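Local coordinates for protein hyaluronidase (Thermobaculum terrenum, PDB 5DIY) that probably removes O-linked N-acetylglucosamine from modified proteins, as a family 84 glycoside hydrolase whose barrel domain holds the sugar, at residues K43-H48 / E54-E59; E94-L99 / L145-Q150. All blocks are in the same frame, centred on the assembly; numbering follows the deposited sequence.

Contact 1 of 2, residues K43-H48 / E54-E59; sequences KQDLYH and EPYKEE. With NAG (2-acetamido-2-deoxy-beta-D-glucopyranose), chain E.
Y56 reaches across to the 43-48 turn with its phenol group, and its OH donates a 2.7 Å hydrogen bond to D45 OD2. The oxygen is met on its syn side, 34° out of the carboxylate plane, while D45 OD2 itself lies at the edge of the tyrosine ring. D45 extends to meet it from the opposite direction, its CG anti to the backbone N (chi1 176°), which directs the carboxylate at the phenol. The same carboxylate binds its own turn: OD1 accepts from Y47 N at 3.0 Å, an Asx turn, and H48 N returns to D45 O. Beside this polar point the packing is close, with Y47 CB only 3.4 Å from Y56 CE1. The two side chains run past one another in opposite senses, the ring planes inclined at 59° and the centroids 5.6 Å apart. F64 meets the buried Y56 ring edge-to-face, and K102 adds a cation-pi contact.

Toward solvent the fit thins out. There E54 offers its CB to the edge of the Y47 ring, 3.5 Å from CE1, and its chain bends at chi2 to carry the carboxylate away from the turn. At the other end of 43-48, K43 takes no part in the packing of Y47 and Y56 and gives NZ to the N-acetylglucosamine O3 at 3.0 Å, with D119 as its salt-bridge partner.

D45 OD2 also receives the hydroxyl of Y40, so two phenols and a backbone N-H share one carboxylate. Such a set of donors would probably stabilise its negative charge and fix the shape of the turn that follows the sugar-binding lysine.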
loop_
_atom_site.group_PDB
_atom_site.type_symbol
_atom_site.label_atom_id
_atom_site.label_comp_id
_atom_site.label_asym_id
_atom_site.label_seq_id
_atom_site.Cartn_x
_atom_site.Cartn_y
_atom_site.Cartn_z
ATOM N N LYS C 43 -3.445 -0.544 13.981
ATOM C CA LYS C 43 -2.721 -1.603 14.695
ATOM C C LYS C 43 -1.884 -1.082 15.865
ATOM O O LYS C 43 -1.730 -1.793 16.851
ATOM C CB LYS C 43 -1.818 -2.407 13.742
ATOM C CG LYS C 43 -2.540 -3.392 12.828
ATOM C CD LYS C 43 -2.948 -4.671 13.558
ATOM C CE LYS C 43 -3.369 -5.774 12.596
ATOM N NZ LYS C 43 -4.545 -5.413 11.751
ATOM N N GLN C 44 -1.351 0.140 15.752
ATOM C CA GLN C 44 -0.488 0.722 16.799
ATOM C C GLN C 44 -1.229 1.439 17.933
ATOM O O GLN C 44 -0.585 1.894 18.878
ATOM C CB GLN C 44 0.553 1.677 16.195
ATOM C CG GLN C 44 1.451 1.043 15.152
ATOM C CD GLN C 44 2.296 -0.107 15.684
ATOM O OE1 GLN C 44 2.888 -0.022 16.761
ATOM N NE2 GLN C 44 2.367 -1.184 14.918
ATOM N N ASP C 45 -2.555 1.553 17.847
ATOM C CA ASP C 45 -3.369 1.924 19.012
ATOM C C ASP C 45 -3.370 0.711 19.942
ATOM O O ASP C 45 -3.969 -0.317 19.617
ATOM C CB ASP C 45 -4.801 2.306 18.586
ATOM C CG ASP C 45 -5.729 2.621 19.771
ATOM O OD1 ASP C 45 -5.315 2.528 20.946
ATOM O OD2 ASP C 45 -6.901 2.954 19.513
ATOM N N LEU C 46 -2.689 0.824 21.085
ATOM C CA LEU C 46 -2.595 -0.290 22.052
ATOM C C LEU C 46 -3.964 -0.794 22.514
ATOM O O LEU C 46 -4.168 -2.003 22.689
ATOM C CB LEU C 46 -1.745 0.102 23.277
ATOM C CG LEU C 46 -0.220 0.082 23.107
ATOM C CD1 LEU C 46 0.454 0.645 24.352
ATOM C CD2 LEU C 46 0.292 -1.325 22.809
ATOM N N TYR C 47 -4.899 0.138 22.673
ATOM C CA TYR C 47 -6.254 -0.178 23.131
ATOM C C TYR C 47 -7.112 -0.901 22.086
ATOM O O TYR C 47 -8.130 -1.505 22.432
ATOM C CB TYR C 47 -6.936 1.095 23.638
ATOM C CG TYR C 47 -6.195 1.679 24.821
ATOM C CD1 TYR C 47 -6.146 0.989 26.028
ATOM C CD2 TYR C 47 -5.507 2.891 24.725
ATOM C CE1 TYR C 47 -5.455 1.491 27.122
ATOM C CE2 TYR C 47 -4.811 3.406 25.815
ATOM C CZ TYR C 47 -4.790 2.698 27.012
ATOM O OH TYR C 47 -4.110 3.182 28.105
ATOM N N HIS C 48 -6.703 -0.841 20.820
ATOM C CA HIS C 48 -7.330 -1.642 19.762
ATOM C C HIS C 48 -6.932 -3.130 19.825
ATOM O O HIS C 48 -7.736 -4.005 19.459
ATOM C CB HIS C 48 -7.006 -1.051 18.378
ATOM C CG HIS C 48 -7.431 -1.916 17.237
ATOM N ND1 HIS C 48 -8.748 -2.055 16.860
ATOM C CD2 HIS C 48 -6.712 -2.709 16.410
ATOM C CE1 HIS C 48 -8.822 -2.892 15.841
ATOM N NE2 HIS C 48 -7.601 -3.302 15.547
ATOM N N GLU C 54 -8.413 -3.062 28.215
ATOM C CA GLU C 54 -8.395 -1.770 28.915
ATOM C C GLU C 54 -9.363 -0.795 28.245
ATOM O O GLU C 54 -9.277 -0.590 27.032
ATOM C CB GLU C 54 -6.990 -1.157 28.912
ATOM C CG GLU C 54 -5.866 -2.047 29.435
ATOM C CD GLU C 54 -6.090 -2.532 30.851
ATOM O OE1 GLU C 54 -6.511 -1.724 31.703
ATOM O OE2 GLU C 54 -5.837 -3.726 31.105
ATOM N N PRO C 55 -10.292 -0.196 29.020
ATOM C CA PRO C 55 -11.201 0.788 28.418
ATOM C C PRO C 55 -10.507 2.116 28.123
ATOM O O PRO C 55 -9.575 2.497 28.832
ATOM C CB PRO C 55 -12.285 0.969 29.487
ATOM C CG PRO C 55 -11.596 0.656 30.770
ATOM C CD PRO C 55 -10.588 -0.411 30.450
ATOM N N TYR C 56 -10.959 2.796 27.070
ATOM C CA TYR C 56 -10.459 4.128 26.728
ATOM C C TYR C 56 -10.776 5.131 27.842
ATOM O O TYR C 56 -11.828 5.045 28.474
ATOM C CB TYR C 56 -11.075 4.628 25.413
ATOM C CG TYR C 56 -10.557 3.937 24.165
ATOM C CD1 TYR C 56 -9.303 4.256 23.641
ATOM C CD2 TYR C 56 -11.331 2.984 23.492
ATOM C CE1 TYR C 56 -8.822 3.636 22.495
ATOM C CE2 TYR C 56 -10.860 2.358 22.346
ATOM C CZ TYR C 56 -9.605 2.684 21.848
ATOM O OH TYR C 56 -9.127 2.066 20.712
ATOM N N LYS C 57 -9.861 6.072 28.067
ATOM C CA LYS C 57 -10.074 7.186 29.004
ATOM C C LYS C 57 -11.002 8.229 28.371
ATOM O O LYS C 57 -11.189 8.237 27.151
ATOM C CB LYS C 57 -8.734 7.829 29.380
ATOM C CG LYS C 57 -7.779 6.898 30.115
ATOM C CD LYS C 57 -6.363 7.460 30.154
ATOM N N GLU C 58 -11.574 9.104 29.198
ATOM C CA GLU C 58 -12.574 10.095 28.735
ATOM C C GLU C 58 -12.081 11.044 27.636
ATOM O O GLU C 58 -12.861 11.436 26.763
ATOM C CB GLU C 58 -13.144 10.918 29.910
ATOM C CG GLU C 58 -14.543 10.494 30.333
ATOM C CD GLU C 58 -15.601 10.901 29.320
ATOM O OE2 GLU C 58 -16.488 10.075 29.010
ATOM N N GLU C 59 -10.803 11.417 27.700
ATOM C CA GLU C 59 -10.174 12.271 26.687
ATOM C C GLU C 59 -10.251 11.629 25.300
ATOM O O GLU C 59 -10.641 12.285 24.338
ATOM C CB GLU C 59 -8.713 12.554 27.054
HETATM C C1 NAG E . -1.801 -7.521 7.249
HETATM C C2 NAG E . -2.767 -6.804 8.212
HETATM C C3 NAG E . -2.898 -5.298 7.968
HETATM C C4 NAG E . -1.650 -4.759 7.289
HETATM C C5 NAG E . -1.513 -5.429 5.931
HETATM C C6 NAG E . -0.271 -4.964 5.155
HETATM C C7 NAG E . -4.876 -7.596 7.187
HETATM C C8 NAG E . -6.180 -8.288 7.470
HETATM N N2 NAG E . -4.073 -7.454 8.242
HETATM O O3 NAG E . -3.112 -4.641 9.222
HETATM O O4 NAG E . -1.770 -3.351 7.082
HETATM O O5 NAG E . -1.552 -6.858 6.004
HETATM O O6 NAG E . 0.927 -5.112 5.921
HETATM O O7 NAG E . -4.584 -7.206 6.064
#

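Contact 2 of 2, residues E94-L99 / L145-Q150; sequences EELETL and LTRVLQ
Helix segments 94-99 and 145-150 come together at L96 and V148, whose CA atoms are 6.9 Å apart. Their axes approach to 10.8 Å and cross at -52°, with both chains running in broadly the same direction. At this spacing the contact is made by side chains, with L96 CD1 reaching as far as V148 CA, and most of it is aliphatic.

L96 does the main work, and its two methyls divide the task. CD1 presses on V148 CG2 at 3.4 Å, tighter than usual for two methyl carbons, the two side chains lying alongside with opposite headings. CD2 turns instead to the guanidinium of R147, lying 4.0 Å from NH1 in an oblique approach. One turn further along, L99 crosses V148 at about a right angle and brings CD2 within 4.2 Å of CG1, a looser touch. With CG1 anti to the backbone N (chi1 175°), V148 spreads its branches so that each methyl receives a different leucine.

The charged end of R147 is held outside the two segments: NH2 bonds to the carbonyl oxygen of Y90 and makes a salt bridge with D143. L96 therefore packs beside an arginine tip whose position is set by these partners. V148 also rests on I116 of strand 113-117 and I161 of strand 160-164, which places the helix contact directly over the sheet.

Helix 93-108 leads into strand 113-117 and helix 137-153 into strand 160-164, so this is the lateral packing of the outer helices that precede neighbouring strands of a (beta/alpha)8, or TIM, barrel.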
loop_
_atom_site.group_PDB
_atom_site.type_symbol
_atom_site.label_atom_id
_atom_site.label_comp_id
_atom_site.label_asym_id
_atom_site.label_seq_id
_atom_site.Cartn_x
_atom_site.Cartn_y
_atom_site.Cartn_z
ATOM N N GLU C 94 -16.145 -14.473 31.285
ATOM C CA GLU C 94 -15.586 -13.196 31.751
ATOM C C GLU C 94 -14.955 -12.362 30.618
ATOM O O GLU C 94 -15.067 -11.135 30.617
ATOM C CB GLU C 94 -14.560 -13.445 32.866
ATOM C CG GLU C 94 -14.096 -12.193 33.602
ATOM C CD GLU C 94 -13.144 -12.472 34.761
ATOM O OE1 GLU C 94 -13.053 -13.633 35.222
ATOM O OE2 GLU C 94 -12.482 -11.512 35.221
ATOM N N GLU C 95 -14.308 -13.026 29.660
ATOM C CA GLU C 95 -13.716 -12.340 28.499
ATOM C C GLU C 95 -14.770 -11.658 27.623
ATOM O O GLU C 95 -14.574 -10.513 27.209
ATOM C CB GLU C 95 -12.889 -13.308 27.651
ATOM C CG GLU C 95 -11.611 -13.793 28.316
ATOM C CD GLU C 95 -10.458 -12.816 28.174
ATOM O OE1 GLU C 95 -10.505 -11.723 28.773
ATOM O OE2 GLU C 95 -9.485 -13.147 27.465
ATOM N N LEU C 96 -15.872 -12.359 27.344
ATOM C CA LEU C 96 -17.025 -11.772 26.646
ATOM C C LEU C 96 -17.493 -10.483 27.317
ATOM O O LEU C 96 -17.691 -9.467 26.647
ATOM C CB LEU C 96 -18.198 -12.762 26.583
ATOM C CG LEU C 96 -19.572 -12.238 26.128
ATOM C CD1 LEU C 96 -19.490 -11.670 24.722
ATOM C CD2 LEU C 96 -20.612 -13.343 26.195
ATOM N N GLU C 97 -17.672 -10.538 28.636
ATOM C CA GLU C 97 -18.125 -9.372 29.405
ATOM C C GLU C 97 -17.140 -8.208 29.271
ATOM O O GLU C 97 -17.555 -7.057 29.148
ATOM C CB GLU C 97 -18.308 -9.707 30.895
ATOM C CG GLU C 97 -19.315 -10.806 31.230
ATOM C CD GLU C 97 -20.714 -10.541 30.709
ATOM O OE1 GLU C 97 -21.141 -9.362 30.667
ATOM O OE2 GLU C 97 -21.397 -11.521 30.335
ATOM N N THR C 98 -15.845 -8.524 29.291
ATOM C CA THR C 98 -14.787 -7.527 29.142
ATOM C C THR C 98 -14.827 -6.848 27.761
ATOM O O THR C 98 -14.704 -5.625 27.671
ATOM C CB THR C 98 -13.403 -8.158 29.421
ATOM O OG1 THR C 98 -13.375 -8.654 30.769
ATOM C CG2 THR C 98 -12.263 -7.148 29.221
ATOM N N LEU C 99 -15.024 -7.629 26.699
ATOM C CA LEU C 99 -15.155 -7.064 25.347
ATOM C C LEU C 99 -16.395 -6.173 25.234
ATOM O O LEU C 99 -16.328 -5.082 24.662
ATOM C CB LEU C 99 -15.193 -8.165 24.283
ATOM C CG LEU C 99 -15.093 -7.682 22.821
ATOM C CD1 LEU C 99 -14.145 -8.553 22.012
ATOM C CD2 LEU C 99 -16.452 -7.618 22.138
ATOM N N LEU C 145 -18.018 -15.331 18.490
ATOM C CA LEU C 145 -18.702 -14.289 17.716
ATOM C C LEU C 145 -20.219 -14.435 17.766
ATOM O O LEU C 145 -20.933 -13.430 17.847
ATOM C CB LEU C 145 -18.200 -14.261 16.267
ATOM C CG LEU C 145 -16.747 -13.790 16.116
ATOM C CD1 LEU C 145 -16.221 -14.143 14.735
ATOM C CD2 LEU C 145 -16.615 -12.295 16.388
ATOM N N THR C 146 -20.701 -15.680 17.730
ATOM C CA THR C 146 -22.129 -15.975 17.919
ATOM C C THR C 146 -22.630 -15.415 19.244
ATOM O O THR C 146 -23.653 -14.724 19.278
ATOM C CB THR C 146 -22.406 -17.495 17.877
ATOM O OG1 THR C 146 -21.973 -18.028 16.619
ATOM C CG2 THR C 146 -23.919 -17.801 18.078
ATOM N N ARG C 147 -21.894 -15.698 20.320
ATOM C CA ARG C 147 -22.255 -15.215 21.664
ATOM C C ARG C 147 -22.181 -13.692 21.803
ATOM O O ARG C 147 -23.012 -13.098 22.496
ATOM C CB ARG C 147 -21.419 -15.901 22.757
ATOM C CG ARG C 147 -21.930 -17.292 23.108
ATOM C CD ARG C 147 -21.214 -17.891 24.306
ATOM N NE ARG C 147 -19.854 -18.306 23.967
ATOM C CZ ARG C 147 -18.717 -17.783 24.441
ATOM N NH1 ARG C 147 -18.709 -16.801 25.337
ATOM N NH2 ARG C 147 -17.553 -18.278 24.020
ATOM N N VAL C 148 -21.212 -13.059 21.142
ATOM C CA VAL C 148 -21.135 -11.589 21.159
ATOM C C VAL C 148 -22.350 -10.997 20.431
ATOM O O VAL C 148 -22.956 -10.049 20.928
ATOM C CB VAL C 148 -19.800 -11.037 20.582
ATOM C CG1 VAL C 148 -19.823 -9.511 20.503
ATOM C CG2 VAL C 148 -18.609 -11.493 21.428
ATOM N N LEU C 149 -22.712 -11.571 19.280
ATOM C CA LEU C 149 -23.868 -11.110 18.504
ATOM C C LEU C 149 -25.163 -11.241 19.294
ATOM O O LEU C 149 -25.928 -10.278 19.404
ATOM C CB LEU C 149 -24.003 -11.887 17.184
ATOM C CG LEU C 149 -25.093 -11.398 16.214
ATOM C CD1 LEU C 149 -24.863 -9.948 15.801
ATOM C CD2 LEU C 149 -25.176 -12.292 14.986
ATOM N N GLN C 150 -25.394 -12.434 19.835
ATOM C CA GLN C 150 -26.582 -12.707 20.650
ATOM C C GLN C 150 -26.722 -11.718 21.816
ATOM O O GLN C 150 -27.827 -11.246 22.088
ATOM C CB GLN C 150 -26.591 -14.166 21.128
ATOM C CG GLN C 150 -26.913 -15.139 20.002
ATOM C CD GLN C 150 -26.727 -16.606 20.357
ATOM O OE1 GLN C 150 -26.140 -16.954 21.388
ATOM N NE2 GLN C 150 -27.215 -17.483 19.483
#

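How the contacts relate
Contacts 1 and 2 belong to the same barrel domain, with centres 19 Å apart and nearest atoms about 6 Å apart, and they do not touch directly. One connection between them is helix 93-108: its K102, beyond segment 94-99, bonds to the carbonyl oxygens of Y47 and E54 in contact 1, while E95 forms a salt bridge with R53, in the link between segments 43-48 and 54-59. Only contact 1 reaches the sugar site, where K43 touches N-acetylglucosamine and the H48 side chain is about 6 Å from that of D119. N120, the engineered residue at the predicted proton-donor position, follows D119; contact 2 lies away from this site.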